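Local coordinates for protein putative Chlorite dismutase TA0507 (Thermoplasma acidophilum, PDB 3DTZ) that is of unknown function but belongs to the chlorite dismutase family, many of whose members bind heme and act as oxidoreductases, at residues Y185-G188 and E193-V196; R217-K220 and K224-P227. One frame throughout, in Å; residues are numbered along the deposited sequence.

Contact 1 of 2, residues Y185-G188 and E193-V196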
loop_
_atom_site.group_PDB
_atom_site.type_symbol
_atom_site.label_atom_id
_atom_site.label_comp_id
_atom_site.label_asym_id
_atom_site.label_seq_id
_atom_site.Cartn_x
_atom_site.Cartn_y
_atom_site.Cartn_z
ATOM N N TYR D 185 -22.951 -4.540 -10.231
ATOM C CA TYR D 185 -21.827 -5.092 -10.985
ATOM C C TYR D 185 -20.952 -4.023 -11.603
ATOM O O TYR D 185 -21.425 -2.958 -12.005
ATOM C CB TYR D 185 -22.258 -6.130 -12.007
ATOM C CG TYR D 185 -23.213 -5.682 -13.078
ATOM C CD1 TYR D 185 -24.613 -5.721 -12.869
ATOM C CD2 TYR D 185 -22.745 -5.264 -14.330
ATOM C CE1 TYR D 185 -25.512 -5.320 -13.884
ATOM C CE2 TYR D 185 -23.645 -4.863 -15.353
ATOM C CZ TYR D 185 -25.012 -4.904 -15.127
ATOM O OH TYR D 185 -25.878 -4.507 -16.149
ATOM N N SER D 186 -19.667 -4.326 -11.666
ATOM C CA SER D 186 -18.693 -3.354 -12.168
ATOM C C SER D 186 -17.601 -4.032 -13.015
ATOM O O SER D 186 -16.536 -3.456 -13.190
ATOM C CB SER D 186 -18.104 -2.526 -11.009
ATOM O OG SER D 186 -17.561 -3.361 -10.019
ATOM N N PHE D 187 -17.875 -5.225 -13.559
ATOM C CA PHE D 187 -16.952 -5.867 -14.539
ATOM C C PHE D 187 -16.494 -4.864 -15.578
ATOM O O PHE D 187 -17.313 -4.137 -16.141
ATOM C CB PHE D 187 -17.604 -7.031 -15.294
ATOM C CG PHE D 187 -18.033 -8.146 -14.405
ATOM C CD1 PHE D 187 -17.128 -9.141 -14.060
ATOM C CD2 PHE D 187 -19.344 -8.196 -13.907
ATOM C CE1 PHE D 187 -17.504 -10.198 -13.225
ATOM C CE2 PHE D 187 -19.736 -9.248 -13.068
ATOM C CZ PHE D 187 -18.804 -10.260 -12.744
ATOM N N GLY D 188 -15.181 -4.783 -15.770
ATOM C CA GLY D 188 -14.629 -3.977 -16.863
ATOM C C GLY D 188 -14.610 -2.473 -16.618
ATOM O O GLY D 188 -14.105 -1.737 -17.479
ATOM N N GLU D 193 -15.405 -6.720 -9.121
ATOM C CA GLU D 193 -16.474 -7.219 -9.975
ATOM C C GLU D 193 -17.843 -6.780 -9.524
ATOM O O GLU D 193 -18.715 -6.530 -10.359
ATOM C CB GLU D 193 -16.429 -8.748 -10.050
ATOM C CG GLU D 193 -15.176 -9.227 -10.785
ATOM C CD GLU D 193 -14.892 -10.728 -10.720
ATOM O OE1 GLU D 193 -15.455 -11.454 -9.868
ATOM O OE2 GLU D 193 -14.043 -11.178 -11.550
ATOM N N PHE D 194 -18.021 -6.729 -8.210
ATOM C CA PHE D 194 -19.283 -6.337 -7.583
ATOM C C PHE D 194 -19.092 -5.266 -6.522
ATOM O O PHE D 194 -18.057 -5.204 -5.863
ATOM C CB PHE D 194 -19.972 -7.548 -6.940
ATOM C CG PHE D 194 -20.199 -8.691 -7.900
ATOM C CD1 PHE D 194 -21.315 -8.692 -8.729
ATOM C CD2 PHE D 194 -19.296 -9.754 -7.979
ATOM C CE1 PHE D 194 -21.536 -9.727 -9.632
ATOM C CE2 PHE D 194 -19.510 -10.822 -8.898
ATOM C CZ PHE D 194 -20.660 -10.788 -9.715
ATOM N N VAL D 195 -20.102 -4.418 -6.355
ATOM C CA VAL D 195 -20.167 -3.617 -5.138
ATOM C C VAL D 195 -21.499 -3.993 -4.474
ATOM O O VAL D 195 -22.574 -3.876 -5.097
ATOM C CB VAL D 195 -20.053 -2.112 -5.394
ATOM C CG1 VAL D 195 -20.050 -1.349 -4.035
ATOM C CG2 VAL D 195 -18.777 -1.769 -6.207
ATOM N N VAL D 196 -21.433 -4.549 -3.266
ATOM C CA VAL D 196 -22.679 -4.990 -2.635
ATOM C C VAL D 196 -23.062 -3.950 -1.586
ATOM O O VAL D 196 -22.194 -3.488 -0.820
ATOM C CB VAL D 196 -22.584 -6.401 -2.035
ATOM C CG1 VAL D 196 -23.945 -6.919 -1.822
ATOM C CG2 VAL D 196 -21.905 -7.369 -3.042
#
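F187 turns its ring edge toward the face of F194 in a T-shaped pair, centroids 5.2 Å apart and planes at 81°. F187 CZ reaches to 3.6 Å from F194 CZ. The same F187 ring carries E193 over one face: E193 CB lies 4.1 Å from the ring centroid in a CH-pi contact, and E193 CG comes within 3.5 Å of F187 CE1. With CG of F187 anti to its carbonyl carbon (chi1 -62°), the ring is directed toward 193-194, where E193 and F194 approach it from the same general side. Beside this tight cluster runs one backbone bond, S186 N to E193 O at 2.7 Å, and S186 OG, buried, hydrogen-bonds to Q192 O. Y185 and F194 form an antiparallel non-hydrogen-bonded pair where strands 180-185 and 194-200 meet, and E193 with F194 makes a classic beta bulge opposite M145. The looser side is that of the partly exposed Y185: its side chain meets F194 through Y185 CB, 4.3 Å from F194 CD1, while its ring leads away, and S207 of the second subunit packs against it. The buried carboxylate of E193 is well supplied: OE1 accepts from Y152 OH and K147 N, and OE2 forms a salt bridge with R214 of the second subunit. The hairpin end thus joins an apolar aromatic packing to a buried carboxylate whose salt-bridge partner comes from across the subunit interface.

Contact 2 of 2, residues R217-K220 and K224-P227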
loop_
_atom_site.group_PDB
_atom_site.type_symbol
_atom_site.label_atom_id
_atom_site.label_comp_id
_atom_site.label_asym_id
_atom_site.label_seq_id
_atom_site.Cartn_x
_atom_site.Cartn_y
_atom_site.Cartn_z
ATOM N N ARG D 217 -21.254 -22.589 0.799
ATOM C CA ARG D 217 -20.226 -23.008 -0.154
ATOM C C ARG D 217 -19.734 -21.850 -1.048
ATOM O O ARG D 217 -18.563 -21.834 -1.465
ATOM C CB ARG D 217 -20.747 -24.141 -1.065
ATOM C CG ARG D 217 -21.113 -25.444 -0.375
ATOM C CD ARG D 217 -21.378 -26.550 -1.430
ATOM N NE ARG D 217 -22.726 -26.463 -2.004
ATOM C CZ ARG D 217 -23.051 -26.766 -3.261
ATOM N NH1 ARG D 217 -22.127 -27.166 -4.127
ATOM N NH2 ARG D 217 -24.314 -26.659 -3.665
ATOM N N ALA D 218 -20.635 -20.908 -1.338
ATOM C CA ALA D 218 -20.319 -19.702 -2.143
ATOM C C ALA D 218 -19.037 -19.007 -1.672
ATOM O O ALA D 218 -18.260 -18.508 -2.488
ATOM C CB ALA D 218 -21.498 -18.725 -2.134
ATOM N N ARG D 219 -18.796 -19.022 -0.357
ATOM C CA ARG D 219 -17.596 -18.400 0.242
ATOM C C ARG D 219 -16.259 -18.884 -0.341
ATOM O O ARG D 219 -15.264 -18.141 -0.335
ATOM C CB ARG D 219 -17.585 -18.619 1.749
ATOM C CG ARG D 219 -18.761 -17.964 2.475
ATOM C CD ARG D 219 -18.842 -16.453 2.240
ATOM N NE ARG D 219 -17.593 -15.736 2.533
ATOM C CZ ARG D 219 -17.414 -14.420 2.353
ATOM N NH1 ARG D 219 -18.407 -13.645 1.905
ATOM N NH2 ARG D 219 -16.240 -13.858 2.646
ATOM N N LYS D 220 -16.244 -20.120 -0.837
ATOM C CA LYS D 220 -15.013 -20.729 -1.330
ATOM C C LYS D 220 -14.436 -19.948 -2.514
ATOM O O LYS D 220 -13.229 -19.984 -2.747
ATOM C CB LYS D 220 -15.241 -22.193 -1.728
ATOM C CG LYS D 220 -15.510 -23.127 -0.545
ATOM C CD LYS D 220 -15.523 -24.586 -0.962
ATOM C CE LYS D 220 -16.845 -25.002 -1.581
ATOM N NZ LYS D 220 -16.779 -26.461 -1.967
ATOM N N LYS D 224 -11.630 -10.434 -1.833
ATOM C CA LYS D 224 -11.413 -8.971 -1.914
ATOM C C LYS D 224 -12.569 -8.051 -1.432
ATOM O O LYS D 224 -12.858 -6.983 -2.032
ATOM C CB LYS D 224 -10.862 -8.586 -3.309
ATOM C CG LYS D 224 -9.490 -9.227 -3.549
ATOM C CD LYS D 224 -8.697 -8.590 -4.680
ATOM C CE LYS D 224 -8.764 -9.421 -5.952
ATOM N NZ LYS D 224 -10.067 -9.247 -6.651
ATOM N N GLU D 225 -13.173 -8.449 -0.315
ATOM C CA GLU D 225 -14.220 -7.651 0.349
ATOM C C GLU D 225 -13.586 -6.627 1.316
ATOM O O GLU D 225 -13.827 -6.682 2.536
ATOM C CB GLU D 225 -15.230 -8.532 1.108
ATOM C CG GLU D 225 -16.044 -9.554 0.271
ATOM C CD GLU D 225 -16.667 -10.642 1.152
ATOM O OE1 GLU D 225 -15.914 -11.205 1.973
ATOM O OE2 GLU D 225 -17.892 -10.931 1.039
ATOM N N THR D 226 -12.769 -5.729 0.771
ATOM C CA THR D 226 -12.227 -4.547 1.501
ATOM C C THR D 226 -12.160 -3.338 0.562
ATOM O O THR D 226 -11.920 -3.506 -0.650
ATOM C CB THR D 226 -10.822 -4.780 2.169
ATOM O OG1 THR D 226 -9.857 -5.163 1.184
ATOM C CG2 THR D 226 -10.887 -5.852 3.213
ATOM N N PRO D 227 -12.397 -2.108 1.089
ATOM C CA PRO D 227 -12.810 -1.803 2.455
ATOM C C PRO D 227 -14.289 -2.099 2.639
ATOM O O PRO D 227 -15.048 -1.933 1.693
ATOM C CB PRO D 227 -12.619 -0.284 2.547
ATOM C CG PRO D 227 -12.888 0.214 1.112
ATOM C CD PRO D 227 -12.230 -0.883 0.276
#
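R219 grips the carboxylate of E225 end-on with two nitrogens, one to each oxygen: R219 NH2 to E225 OE1 at 2.8 Å and R219 NH1 to E225 OE2 at 2.9 Å. Both bonds are nearly straight, at 170° and 164°. The oxygens lie close to the guanidinium plane and are met on their syn sides, yet the two flat groups are turned 34° against each other, a twisted bidentate salt bridge. R219 gets there through a chain bent at chi2 and chi3, whereas E225 runs extended beyond CG to meet it. With an alanine here both bonds go, which would probably leave the E225 carboxylate without its paired countercharge and freer to turn. R214 NH1 lies close to R219 NH2, and the carboxylate probably offsets some of that like charge. Beyond the ion pair the segments scarcely pack: the nearest CA atoms, those of R219 and E225, are 11.3 Å apart. An inverse gamma turn centred on E225 shapes the backbone there, and the E225 side chain rests on Y143 and M145 of strand 139-147. The bridge spans short strand 222-223, tying the loop after helix 203-213, where R217 and A218 touch helix 156-172, to the loop that leads into strand 229-234.

Contact 1 belongs to the protein interior, its centre about 12 Å from that of the chain, whereas contact 2 lies at the surface, about 17 Å out. The first closes a hairpin turn, mainly by apolar packing and a backbone bond, over 289 Å²; the second buries 86 Å² and is purely a charged side-chain pair between loops. Their centres are 13 Å apart and their nearest atoms about 6 Å, without touching. Strand 139-147 is common ground: it pairs with 194-200 of contact 1 and with 222-223, the strand bridged by contact 2. Each also lies against another copy of the protein, 185-188/193-196 against the second subunit and 217-220/224-227 against the third.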